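Local coordinates for uncharacterized protein YLR132C (Kluyveromyces marxianus, PDB 6PGL), which probably acts as a U6 snRNA phosphodiesterase, a nuclease of the 2H phosphoesterase clan, and binds uridine-5'-monophosphate, at residues F13-L18 and M56-V61; V61-T66 and N151-S156. All coordinates share one frame; numbering follows the deposited sequence.

Contact 1. Residues F13-L18 and M56-V61. With U5P (uridine-5'-monophosphate), chain E.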
loop_
_atom_site.group_PDB
_atom_site.type_symbol
_atom_site.label_atom_id
_atom_site.label_comp_id
_atom_site.label_asym_id
_atom_site.label_seq_id
_atom_site.Cartn_x
_atom_site.Cartn_y
_atom_site.Cartn_z
ATOM N N PHE A 13 1.195 8.717 2.897
ATOM C CA PHE A 13 1.747 7.599 2.153
ATOM C C PHE A 13 3.046 8.011 1.464
ATOM O O PHE A 13 3.368 9.195 1.350
ATOM C CB PHE A 13 0.717 7.018 1.138
ATOM C CG PHE A 13 0.292 7.978 0.025
ATOM C CD1 PHE A 13 -0.640 8.975 0.252
ATOM C CD2 PHE A 13 0.831 7.849 -1.256
ATOM C CE1 PHE A 13 -1.045 9.846 -0.781
ATOM C CE2 PHE A 13 0.441 8.720 -2.295
ATOM C CZ PHE A 13 -0.496 9.720 -2.051
ATOM N N LEU A 14 3.806 6.999 1.029
ATOM C CA LEU A 14 4.933 7.201 0.131
ATOM C C LEU A 14 4.490 6.890 -1.291
ATOM O O LEU A 14 3.803 5.902 -1.532
ATOM C CB LEU A 14 6.116 6.294 0.498
ATOM C CG LEU A 14 6.813 6.518 1.844
ATOM C CD1 LEU A 14 7.827 5.436 2.101
ATOM C CD2 LEU A 14 7.496 7.869 1.855
ATOM N N GLU A 15 4.906 7.716 -2.238
ATOM C CA GLU A 15 4.599 7.467 -3.635
ATOM C C GLU A 15 5.806 6.832 -4.322
ATOM O O GLU A 15 6.935 7.314 -4.186
ATOM C CB GLU A 15 4.204 8.762 -4.327
ATOM C CG GLU A 15 3.950 8.564 -5.771
ATOM C CD GLU A 15 3.593 9.842 -6.431
ATOM O OE1 GLU A 15 2.382 10.087 -6.595
ATOM O OE2 GLU A 15 4.524 10.616 -6.742
ATOM N N LEU A 16 5.581 5.725 -5.019
ATOM C CA LEU A 16 6.672 4.993 -5.654
ATOM C C LEU A 16 6.463 5.051 -7.159
ATOM O O LEU A 16 5.635 4.310 -7.703
ATOM C CB LEU A 16 6.732 3.542 -5.151
ATOM C CG LEU A 16 6.738 3.313 -3.638
ATOM C CD1 LEU A 16 6.682 1.835 -3.314
ATOM C CD2 LEU A 16 7.999 3.903 -3.032
ATOM N N ARG A 17 7.225 5.901 -7.836
ATOM C CA ARG A 17 7.125 6.039 -9.281
ATOM C C ARG A 17 8.093 5.071 -9.948
ATOM O O ARG A 17 9.306 5.155 -9.740
ATOM C CB ARG A 17 7.408 7.475 -9.706
ATOM C CG ARG A 17 6.320 8.435 -9.261
ATOM C CD ARG A 17 6.367 9.741 -10.003
ATOM N NE ARG A 17 5.170 10.510 -9.705
ATOM C CZ ARG A 17 4.023 10.387 -10.367
ATOM N NH1 ARG A 17 3.931 9.528 -11.381
ATOM N NH2 ARG A 17 2.975 11.122 -10.018
ATOM N N LEU A 18 7.557 4.158 -10.749
ATOM C CA LEU A 18 8.377 3.115 -11.343
ATOM C C LEU A 18 9.039 3.664 -12.595
ATOM O O LEU A 18 8.392 4.336 -13.406
ATOM C CB LEU A 18 7.512 1.889 -11.665
ATOM C CG LEU A 18 7.270 0.868 -10.530
ATOM C CD1 LEU A 18 6.377 1.439 -9.430
ATOM C CD2 LEU A 18 6.690 -0.415 -11.072
ATOM N N MET A 56 1.743 4.379 -16.824
ATOM C CA MET A 56 2.337 4.061 -15.532
ATOM C C MET A 56 1.515 4.660 -14.401
ATOM O O MET A 56 1.078 5.809 -14.474
ATOM C CB MET A 56 3.767 4.601 -15.475
ATOM C CG MET A 56 4.675 4.018 -14.367
ATOM S SD MET A 56 4.351 4.463 -12.612
ATOM C CE MET A 56 4.621 6.209 -12.582
ATOM N N LYS A 57 1.278 3.866 -13.360
ATOM C CA LYS A 57 0.625 4.371 -12.161
ATOM C C LYS A 57 1.559 4.122 -10.987
ATOM O O LYS A 57 2.081 3.009 -10.855
ATOM C CB LYS A 57 -0.742 3.669 -11.897
ATOM C CG LYS A 57 -1.825 3.990 -12.888
ATOM C CD LYS A 57 -2.156 5.491 -12.873
ATOM C CE LYS A 57 -3.355 5.853 -13.740
ATOM N NZ LYS A 57 -3.819 7.258 -13.447
ATOM N N PRO A 58 1.809 5.095 -10.124
ATOM C CA PRO A 58 2.718 4.835 -9.007
ATOM C C PRO A 58 2.125 3.834 -8.020
ATOM O O PRO A 58 0.905 3.707 -7.889
ATOM C CB PRO A 58 2.910 6.213 -8.371
ATOM C CG PRO A 58 1.731 7.002 -8.810
ATOM C CD PRO A 58 1.375 6.501 -10.175
ATOM N N LEU A 59 3.012 3.080 -7.365
ATOM C CA LEU A 59 2.651 2.272 -6.210
ATOM C C LEU A 59 2.779 3.136 -4.958
ATOM O O LEU A 59 3.097 4.332 -5.031
ATOM C CB LEU A 59 3.512 1.008 -6.119
ATOM C CG LEU A 59 3.479 0.127 -7.359
ATOM C CD1 LEU A 59 4.332 -1.127 -7.210
ATOM C CD2 LEU A 59 2.042 -0.220 -7.749
ATOM N N HIS A 60 2.499 2.555 -3.786
ATOM C CA HIS A 60 2.575 3.345 -2.560
ATOM C C HIS A 60 2.902 2.467 -1.362
ATOM O O HIS A 60 2.731 1.242 -1.388
ATOM C CB HIS A 60 1.265 4.132 -2.291
ATOM C CG HIS A 60 0.069 3.266 -2.005
ATOM N ND1 HIS A 60 -0.751 2.776 -3.002
ATOM C CD2 HIS A 60 -0.457 2.819 -0.835
ATOM C CE1 HIS A 60 -1.721 2.052 -2.460
ATOM N NE2 HIS A 60 -1.564 2.061 -1.147
ATOM N N VAL A 61 3.459 3.110 -0.330
ATOM C CA VAL A 61 3.507 2.568 1.022
ATOM C C VAL A 61 2.518 3.388 1.845
ATOM O O VAL A 61 2.734 4.584 2.056
ATOM C CB VAL A 61 4.924 2.617 1.636
ATOM C CG1 VAL A 61 4.955 1.912 3.032
ATOM C CG2 VAL A 61 5.955 2.012 0.708
HETATM N N1 U5P E . -4.494 -4.382 5.163
HETATM C C2 U5P E . -4.779 -5.562 5.906
HETATM N N3 U5P E . -4.005 -5.902 6.939
HETATM C C4 U5P E . -2.973 -5.144 7.293
HETATM C C5 U5P E . -2.680 -3.978 6.590
HETATM C C6 U5P E . -3.469 -3.607 5.512
HETATM O O2 U5P E . -5.739 -6.323 5.611
HETATM O O4 U5P E . -2.279 -5.513 8.265
HETATM C "C1'" U5P E . -5.352 -4.001 4.031
HETATM C "C2'" U5P E . -5.731 -2.528 4.021
HETATM O "O2'" U5P E . -6.846 -2.299 4.850
HETATM C "C3'" U5P E . -6.001 -2.268 2.540
HETATM C "C4'" U5P E . -5.147 -3.314 1.812
HETATM O "O3'" U5P E . -7.382 -2.504 2.276
HETATM O "O4'" U5P E . -4.661 -4.231 2.825
HETATM C "C5'" U5P E . -3.981 -2.764 1.022
HETATM O "O5'" U5P E . -3.442 -1.587 1.616
HETATM P P U5P E . -2.308 -0.735 0.887
HETATM O O1P U5P E . -1.599 -0.048 2.013
HETATM O O2P U5P E . -1.453 -1.733 0.130
HETATM O O3P U5P E . -3.085 0.238 0.045
#
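The carbonyl oxygen of Val61 is held from strand 9-16 by two donors of unequal strength: Leu14 N bonds it at 2.8 Å, and Phe13 CA adds a CA-H...O contact. Leu14 O is served in the same way, accepting a hydrogen bond from Val61 N while His60 CA approaches it to 3.0 Å. Reciprocal bonds between Leu16 and Leu59 continue the antiparallel pairing. The two faces of this sheet differ sharply. On one, Leu14 CB lies beside Val61 CB, the two side chains pointing the same way, and Leu16 CD1 reaches Val61 CG2. Beyond the strand end, Leu18 CD1 rests on Leu59 CG at 3.8 Å, and Val96 and Val155 add to this apolar layer. The other face carries Glu15 and His60, a non-hydrogen-bonded pair. Glu15 extends with CG anti to the backbone N (chi1 177°), and CG lies 3.7 Å from Pro58 CB. Its OE2 forms a salt bridge with Arg17 NE, 3.0 Å long and weak as a hydrogen bond. Pro58 CG lies over one face of the guanidinium, while Met56 CE touches Arg17 NH1 at 3.6 Å. With an alanine here in place of the glutamate, Arg17 NE is likely to lose its carboxylate partner, the Pro58 ring some of its cover, and the guanidinium a restraint on its turning. His60 CG sits between its backbone N and carbonyl carbon (chi1 66°), with CB packed against Phe13 CD2. From here the ring meets the nucleotide edge-on, NE2 donating to phosphate O3P of U5P at 2.7 Å. The contact thus joins a buried apolar face to one that carries Glu15 and His60, where backbone pairing on both sides of His60 anchors a phosphate-binding imidazole.

Contact 2. Residues V61-T66 and N151-S156. With U5P (uridine-5'-monophosphate), chain E.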
loop_
_atom_site.group_PDB
_atom_site.type_symbol
_atom_site.label_atom_id
_atom_site.label_comp_id
_atom_site.label_asym_id
_atom_site.label_seq_id
_atom_site.Cartn_x
_atom_site.Cartn_y
_atom_site.Cartn_z
ATOM N N VAL A 61 3.459 3.110 -0.330
ATOM C CA VAL A 61 3.507 2.568 1.022
ATOM C C VAL A 61 2.518 3.388 1.845
ATOM O O VAL A 61 2.734 4.584 2.056
ATOM C CB VAL A 61 4.924 2.617 1.636
ATOM C CG1 VAL A 61 4.955 1.912 3.032
ATOM C CG2 VAL A 61 5.955 2.012 0.708
ATOM N N SER A 62 1.443 2.760 2.324
ATOM C CA SER A 62 0.569 3.434 3.270
ATOM C C SER A 62 1.323 3.676 4.568
ATOM O O SER A 62 2.073 2.809 5.036
ATOM C CB SER A 62 -0.690 2.615 3.570
ATOM O OG SER A 62 -1.454 2.343 2.403
ATOM N N LEU A 63 1.166 4.880 5.126
ATOM C CA LEU A 63 1.812 5.221 6.379
ATOM C C LEU A 63 0.836 5.561 7.497
ATOM O O LEU A 63 1.277 5.856 8.610
ATOM C CB LEU A 63 2.791 6.392 6.181
ATOM C CG LEU A 63 3.957 6.150 5.205
ATOM C CD1 LEU A 63 4.725 7.470 4.967
ATOM C CD2 LEU A 63 4.920 5.028 5.649
ATOM N N SER A 64 -0.460 5.617 7.215
ATOM C CA SER A 64 -1.458 5.888 8.234
ATOM C C SER A 64 -2.731 5.187 7.808
ATOM O O SER A 64 -2.911 4.850 6.638
ATOM C CB SER A 64 -1.722 7.394 8.422
ATOM O OG SER A 64 -2.479 7.885 7.327
ATOM N N GLU A 65 -3.576 4.910 8.786
ATOM C CA GLU A 65 -4.969 4.576 8.557
ATOM C C GLU A 65 -5.686 5.783 7.942
ATOM O O GLU A 65 -5.134 6.891 7.841
ATOM C CB GLU A 65 -5.618 4.180 9.893
ATOM C CG GLU A 65 -5.556 5.316 10.906
ATOM C CD GLU A 65 -5.716 4.897 12.377
ATOM O OE1 GLU A 65 -6.698 5.347 13.030
ATOM O OE2 GLU A 65 -4.849 4.144 12.883
ATOM N N THR A 66 -6.931 5.562 7.526
ATOM C CA THR A 66 -7.824 6.666 7.204
ATOM C C THR A 66 -8.102 7.467 8.471
ATOM O O THR A 66 -8.643 6.923 9.436
ATOM C CB THR A 66 -9.131 6.125 6.630
ATOM O OG1 THR A 66 -8.856 5.363 5.455
ATOM C CG2 THR A 66 -10.059 7.255 6.259
ATOM N N ASN A 151 4.399 -3.233 11.840
ATOM C CA ASN A 151 4.205 -4.660 11.660
ATOM C C ASN A 151 3.566 -5.017 10.322
ATOM O O ASN A 151 3.614 -6.191 9.940
ATOM C CB ASN A 151 3.318 -5.192 12.787
ATOM C CG ASN A 151 1.899 -4.591 12.738
ATOM O OD1 ASN A 151 0.966 -5.197 12.203
ATOM N ND2 ASN A 151 1.754 -3.377 13.265
ATOM N N ASN A 152 3.001 -4.045 9.586
ATOM C CA ASN A 152 2.312 -4.366 8.341
ATOM C C ASN A 152 2.703 -3.449 7.184
ATOM O O ASN A 152 1.967 -3.377 6.193
ATOM C CB ASN A 152 0.784 -4.368 8.532
ATOM C CG ASN A 152 0.231 -3.011 8.977
ATOM O OD1 ASN A 152 0.826 -1.961 8.720
ATOM N ND2 ASN A 152 -0.921 -3.032 9.637
ATOM N N LEU A 153 3.821 -2.737 7.288
ATOM C CA LEU A 153 4.286 -1.940 6.163
ATOM C C LEU A 153 4.543 -2.845 4.972
ATOM O O LEU A 153 5.190 -3.891 5.103
ATOM C CB LEU A 153 5.560 -1.191 6.534
ATOM C CG LEU A 153 5.379 -0.084 7.565
ATOM C CD1 LEU A 153 6.772 0.477 7.930
ATOM C CD2 LEU A 153 4.445 0.996 7.004
ATOM N N HIS A 154 4.047 -2.437 3.803
ATOM C CA HIS A 154 4.144 -3.280 2.625
ATOM C C HIS A 154 3.894 -2.422 1.385
ATOM O O HIS A 154 3.404 -1.292 1.469
ATOM C CB HIS A 154 3.119 -4.413 2.704
ATOM C CG HIS A 154 1.715 -3.918 2.587
ATOM N ND1 HIS A 154 0.994 -3.463 3.673
ATOM C CD2 HIS A 154 0.923 -3.740 1.503
ATOM C CE1 HIS A 154 -0.192 -3.036 3.260
ATOM N NE2 HIS A 154 -0.260 -3.194 1.947
ATOM N N VAL A 155 4.214 -2.994 0.228
ATOM C CA VAL A 155 3.819 -2.458 -1.071
ATOM C C VAL A 155 2.913 -3.493 -1.732
ATOM O O VAL A 155 3.295 -4.659 -1.851
ATOM C CB VAL A 155 5.039 -2.179 -1.969
ATOM C CG1 VAL A 155 4.569 -1.742 -3.358
ATOM C CG2 VAL A 155 5.975 -1.099 -1.346
ATOM N N SER A 156 1.720 -3.072 -2.168
ATOM C CA SER A 156 0.870 -3.941 -2.978
ATOM C C SER A 156 1.218 -3.805 -4.450
ATOM O O SER A 156 1.417 -2.692 -4.954
ATOM C CB SER A 156 -0.608 -3.610 -2.784
ATOM O OG SER A 156 -0.986 -3.941 -1.462
HETATM N N1 U5P E . -4.494 -4.382 5.163
HETATM C C2 U5P E . -4.779 -5.562 5.906
HETATM N N3 U5P E . -4.005 -5.902 6.939
HETATM C C4 U5P E . -2.973 -5.144 7.293
HETATM C C5 U5P E . -2.680 -3.978 6.590
HETATM C C6 U5P E . -3.469 -3.607 5.512
HETATM O O2 U5P E . -5.739 -6.323 5.611
HETATM O O4 U5P E . -2.279 -5.513 8.265
HETATM C "C1'" U5P E . -5.352 -4.001 4.031
HETATM C "C2'" U5P E . -5.731 -2.528 4.021
HETATM O "O2'" U5P E . -6.846 -2.299 4.850
HETATM C "C3'" U5P E . -6.001 -2.268 2.540
HETATM C "C4'" U5P E . -5.147 -3.314 1.812
HETATM O "O3'" U5P E . -7.382 -2.504 2.276
HETATM O "O4'" U5P E . -4.661 -4.231 2.825
HETATM C "C5'" U5P E . -3.981 -2.764 1.022
HETATM O "O5'" U5P E . -3.442 -1.587 1.616
HETATM P P U5P E . -2.308 -0.735 0.887
HETATM O O1P U5P E . -1.599 -0.048 2.013
HETATM O O2P U5P E . -1.453 -1.733 0.130
HETATM O O3P U5P E . -3.085 0.238 0.045
HETATM O O HOH W 1 1.983 0.021 4.341
HETATM O O HOH W 2 1.090 -0.010 1.932
#
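In Val61 and Val155 alike CG1 stands anti to the backbone N (chi1 -175° and 175°), which leaves CG2 beside that N and brings the two CG2 methyls within 3.7 Å of each other. These valines are the middle residues of two His-Val-Ser sequences, the paired HxS motifs of the 2H phosphoesterase fold. Leu153 CD2 extends the apolar seam, packing on Val61 CG1 and touching Ser62 O. Across the phosphate of U5P the flanking residues converge. The His154 ring is fixed at both nitrogens: ND1 gives a nearly straight bond (176°) to Asn152 O at 2.7 Å, lying in the ring plane, and NE2 donates to O2P at 2.6 Å. The Asn152 carbonyl thus acts from the second shell to set the ring's rotation, while its side chain meets the ligand directly, ND2 making a weak bond to the uracil O4. Ser156 OG also bonds O2P, at 2.8 Å, giving that oxygen two donors from one strand. Ser62 OG lies so close to O1P that the exact length is doubtful. Beside the phosphate a water links the strands: it accepts from Ser62 N at 2.8 Å and also bonds His154 O and phosphate O1P of U5P.

From the N terminus, the chain runs along strand 9-16, through helix 20-39 and the short strand 46-47, and returns as strand 59-68; contact 1 closes this first loop by pairing neighbours in one four-stranded sheet. Contact 2 opens only afterwards, in series, closing a longer loop through helix 72-87, three strands and helix 121-137 to strand 154-161, which belongs to the other four-stranded sheet. Val61 serves both contacts, and Leu16 CD1 packs on Val155 CG2 at 3.6 Å. The two sheets are thereby tied together beneath the nucleotide, each bringing one His-Val-Ser sequence to the phosphate: contact 1 supplies His60, and contact 2 brings Ser62 from one side and His154 and Ser156 from the other.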